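Bifunctional enzyme IspD/IspF (Campylobacter jejuni, PDB 1W55) catalyses two steps of isoprenoid precursor synthesis, transferring a cytidylyl group from CTP to methylerythritol phosphate and cyclising the phosphorylated product of that transfer with release of CMP. Local coordinates at residues Thr121-Val126 with Ile180-Gly185. Numbering follows the deposited sequence.
Sequences TPALKV and IWFVEG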
ATOM      1  N   THR A 121      18.195  17.842 -27.181  1.00 39.63           N
ATOM      2  CA  THR A 121      18.575  17.576 -25.801  1.00 39.69           C
ATOM      3  C   THR A 121      17.512  18.070 -24.822  1.00 40.30           C
ATOM      4  O   THR A 121      16.868  19.098 -25.061  1.00 40.63           O
ATOM      5  CB  THR A 121      19.962  18.233 -25.486  1.00 40.26           C
ATOM      6  OG1 THR A 121      20.340  17.950 -24.130  1.00 41.65           O
ATOM      7  CG2 THR A 121      19.870  19.739 -25.492  1.00 36.66           C
ATOM      8  N   PRO A 122      17.321  17.336 -23.729  1.00 39.08           N
ATOM      9  CA  PRO A 122      16.504  17.820 -22.618  1.00 38.56           C
ATOM     10  C   PRO A 122      17.259  18.841 -21.778  1.00 37.89           C
ATOM     11  O   PRO A 122      18.488  18.835 -21.716  1.00 39.24           O
ATOM     12  CB  PRO A 122      16.210  16.551 -21.796  1.00 38.00           C
ATOM     13  CG  PRO A 122      16.830  15.413 -22.531  1.00 39.10           C
ATOM     14  CD  PRO A 122      17.846  15.985 -23.475  1.00 40.91           C
ATOM     15  N   ALA A 123      16.502  19.726 -21.143  1.00 37.48           N
ATOM     16  CA  ALA A 123      17.049  20.798 -20.334  1.00 37.55           C
ATOM     17  C   ALA A 123      16.010  21.202 -19.303  1.00 38.21           C
ATOM     18  O   ALA A 123      14.804  21.050 -19.524  1.00 39.47           O
ATOM     19  CB  ALA A 123      17.430  21.987 -21.198  1.00 35.11           C
ATOM     20  N   LEU A 124      16.493  21.729 -18.190  1.00 38.80           N
ATOM     21  CA  LEU A 124      15.654  22.216 -17.116  1.00 40.21           C
ATOM     22  C   LEU A 124      16.087  23.624 -16.761  1.00 40.30           C
ATOM     23  O   LEU A 124      17.268  23.949 -16.817  1.00 39.94           O
ATOM     24  CB  LEU A 124      15.784  21.319 -15.884  1.00 39.38           C
ATOM     25  CG  LEU A 124      15.335  19.866 -16.023  1.00 42.61           C
ATOM     26  CD1 LEU A 124      15.764  19.082 -14.792  1.00 47.25           C
ATOM     27  CD2 LEU A 124      13.825  19.769 -16.249  1.00 41.64           C
ATOM     28  N   LYS A 125      15.114  24.450 -16.396  1.00 41.02           N
ATOM     29  CA  LYS A 125      15.368  25.787 -15.885  1.00 41.92           C
ATOM     30  C   LYS A 125      15.598  25.689 -14.384  1.00 41.11           C
ATOM     31  O   LYS A 125      15.315  24.656 -13.773  1.00 41.14           O
ATOM     32  CB  LYS A 125      14.169  26.700 -16.168  1.00 42.76           C
ATOM     33  CG  LYS A 125      13.813  26.874 -17.652  1.00 48.00           C
ATOM     34  CD  LYS A 125      12.630  27.843 -17.824  1.00 56.70           C
ATOM     35  CE  LYS A 125      11.521  27.237 -18.692  1.00 66.18           C
ATOM     36  NZ  LYS A 125      10.497  26.457 -17.911  1.00 68.88           N
ATOM     37  N   VAL A 126      16.078  26.782 -13.796  1.00 40.98           N
ATOM     38  CA  VAL A 126      16.389  26.854 -12.376  1.00 40.83           C
ATOM     39  C   VAL A 126      15.739  28.100 -11.757  1.00 41.28           C
ATOM     40  O   VAL A 126      15.886  29.206 -12.282  1.00 41.15           O
ATOM     41  CB  VAL A 126      17.930  26.905 -12.151  1.00 41.02           C
ATOM     42  CG1 VAL A 126      18.265  27.058 -10.674  1.00 40.51           C
ATOM     43  CG2 VAL A 126      18.600  25.658 -12.720  1.00 38.96           C
ATOM     44  N   ILE A 180      21.047  23.638 -31.803  1.00 48.64           N
ATOM     45  CA  ILE A 180      20.506  22.815 -30.731  1.00 47.49           C
ATOM     46  C   ILE A 180      19.016  23.077 -30.537  1.00 47.95           C
ATOM     47  O   ILE A 180      18.585  24.226 -30.506  1.00 48.37           O
ATOM     48  CB  ILE A 180      21.252  23.106 -29.397  1.00 47.60           C
ATOM     49  CG1 ILE A 180      22.769  23.262 -29.623  1.00 44.81           C
ATOM     50  CG2 ILE A 180      20.910  22.029 -28.325  1.00 45.45           C
ATOM     51  CD1 ILE A 180      23.469  22.019 -30.120  1.00 39.12           C
ATOM     52  N   TRP A 181      18.240  22.007 -30.404  1.00 47.51           N
ATOM     53  CA  TRP A 181      16.848  22.108 -29.986  1.00 47.57           C
ATOM     54  C   TRP A 181      16.721  21.627 -28.528  1.00 47.13           C
ATOM     55  O   TRP A 181      17.102  20.495 -28.199  1.00 45.90           O
ATOM     56  CB  TRP A 181      15.930  21.302 -30.920  1.00 47.30           C
ATOM     57  CG  TRP A 181      14.468  21.546 -30.664  1.00 53.25           C
ATOM     58  CD1 TRP A 181      13.616  20.746 -29.958  1.00 57.26           C
ATOM     59  CD2 TRP A 181      13.694  22.675 -31.087  1.00 58.64           C
ATOM     60  NE1 TRP A 181      12.359  21.301 -29.919  1.00 60.47           N
ATOM     61  CE2 TRP A 181      12.376  22.487 -30.605  1.00 62.45           C
ATOM     62  CE3 TRP A 181      13.977  23.831 -31.833  1.00 63.09           C
ATOM     63  CZ2 TRP A 181      11.343  23.410 -30.844  1.00 63.04           C
ATOM     64  CZ3 TRP A 181      12.948  24.750 -32.071  1.00 64.70           C
ATOM     65  CH2 TRP A 181      11.648  24.531 -31.575  1.00 63.41           C
ATOM     66  N   PHE A 182      16.216  22.506 -27.665  1.00 45.62           N
ATOM     67  CA  PHE A 182      16.024  22.185 -26.255  1.00 46.04           C
ATOM     68  C   PHE A 182      14.602  21.700 -25.976  1.00 47.37           C
ATOM     69  O   PHE A 182      13.623  22.335 -26.364  1.00 47.82           O
ATOM     70  CB  PHE A 182      16.373  23.379 -25.363  1.00 44.99           C
ATOM     71  CG  PHE A 182      17.804  23.826 -25.488  1.00 46.46           C
ATOM     72  CD1 PHE A 182      18.146  24.879 -26.342  1.00 43.37           C
ATOM     73  CD2 PHE A 182      18.816  23.185 -24.772  1.00 45.07           C
ATOM     74  CE1 PHE A 182      19.474  25.293 -26.476  1.00 43.55           C
ATOM     75  CE2 PHE A 182      20.145  23.592 -24.900  1.00 44.77           C
ATOM     76  CZ  PHE A 182      20.471  24.657 -25.757  1.00 42.83           C
ATOM     77  N   VAL A 183      14.509  20.561 -25.302  1.00 47.09           N
ATOM     78  CA  VAL A 183      13.235  19.944 -24.968  1.00 47.80           C
ATOM     79  C   VAL A 183      13.170  19.936 -23.443  1.00 47.16           C
ATOM     80  O   VAL A 183      14.210  19.830 -22.795  1.00 48.15           O
ATOM     81  CB  VAL A 183      13.184  18.514 -25.591  1.00 48.55           C
ATOM     82  CG1 VAL A 183      12.728  17.454 -24.604  1.00 47.99           C
ATOM     83  CG2 VAL A 183      12.349  18.506 -26.850  1.00 46.53           C
ATOM     84  N   GLU A 184      11.985  20.083 -22.858  1.00 45.57           N
ATOM     85  CA  GLU A 184      11.878  20.066 -21.390  1.00 44.47           C
ATOM     86  C   GLU A 184      12.367  18.722 -20.824  1.00 43.67           C
ATOM     87  O   GLU A 184      12.018  17.660 -21.346  1.00 42.81           O
ATOM     88  CB  GLU A 184      10.444  20.393 -20.933  1.00 44.78           C
ATOM     89  CG  GLU A 184      10.119  20.068 -19.471  1.00 46.26           C
ATOM     90  CD  GLU A 184      10.579  21.128 -18.467  1.00 51.93           C
ATOM     91  OE1 GLU A 184      11.258  22.109 -18.842  1.00 51.66           O
ATOM     92  OE2 GLU A 184      10.246  20.981 -17.274  1.00 57.02           O
ATOM     93  N   GLY A 185      13.196  18.781 -19.781  1.00 42.92           N
ATOM     94  CA  GLY A 185      13.727  17.581 -19.150  1.00 43.82           C
ATOM     95  C   GLY A 185      12.804  16.991 -18.093  1.00 44.54           C
ATOM     96  O   GLY A 185      11.614  17.307 -18.053  1.00 45.47           O
TER
HETATM   97  O   HOH W   1      12.418  23.311 -16.195  1.00 42.81           O
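Val183 O is approached twice by strand 119-124: Ala123 N donates a hydrogen bond of 2.8 Å, and Pro122 CA brings a CA-H...O contact of 3.1 Å to the same oxygen. The pairing is that of two parallel strands: Thr121 bonds through N to Trp181 O and through O to Val183 N, the latter at 2.8 Å, and Ala123 likewise to Val183 and Gly185. The short strand axes are turned 57° against each other, and Gly185 N comes to Ala123 O from 43° above the carbonyl plane.

One face carries Thr121 and Phe182, side by side and pointing the same way. With OG1 anti to the backbone N (chi1 -179°), CG2 of Thr121 reaches the Phe182 ring obliquely, 3.7 Å from CD2. Ile180 CG2 lies over a face of that ring, toward its rim, while Lys143 makes a cation-pi contact with it. Thr121 OG1 is hydrogen-bonded to Gln149 NE2. Pro122 and Val183 occupy the other face, under Leu106 of helix 104-111.

Further along, Leu124 CD2 packs on the Gly185 backbone, 3.5 Å from its C. The Glu184 chain, bent at chi2, carries its carboxylate back to a water that donates to OE1 and accepts from Lys125 N at 2.9 Å. Backbone bonding thus joins strand 180-184 to the cytidylyltransferase sheet, and a water links Lys125 N to Glu184 OE1; with Lys125 NZ 4.5 Å from Glu184 OE1, too far for a salt bridge, and in cation-pi contact with Phe194 of the second subunit, any electrostatic attraction there is probably modest.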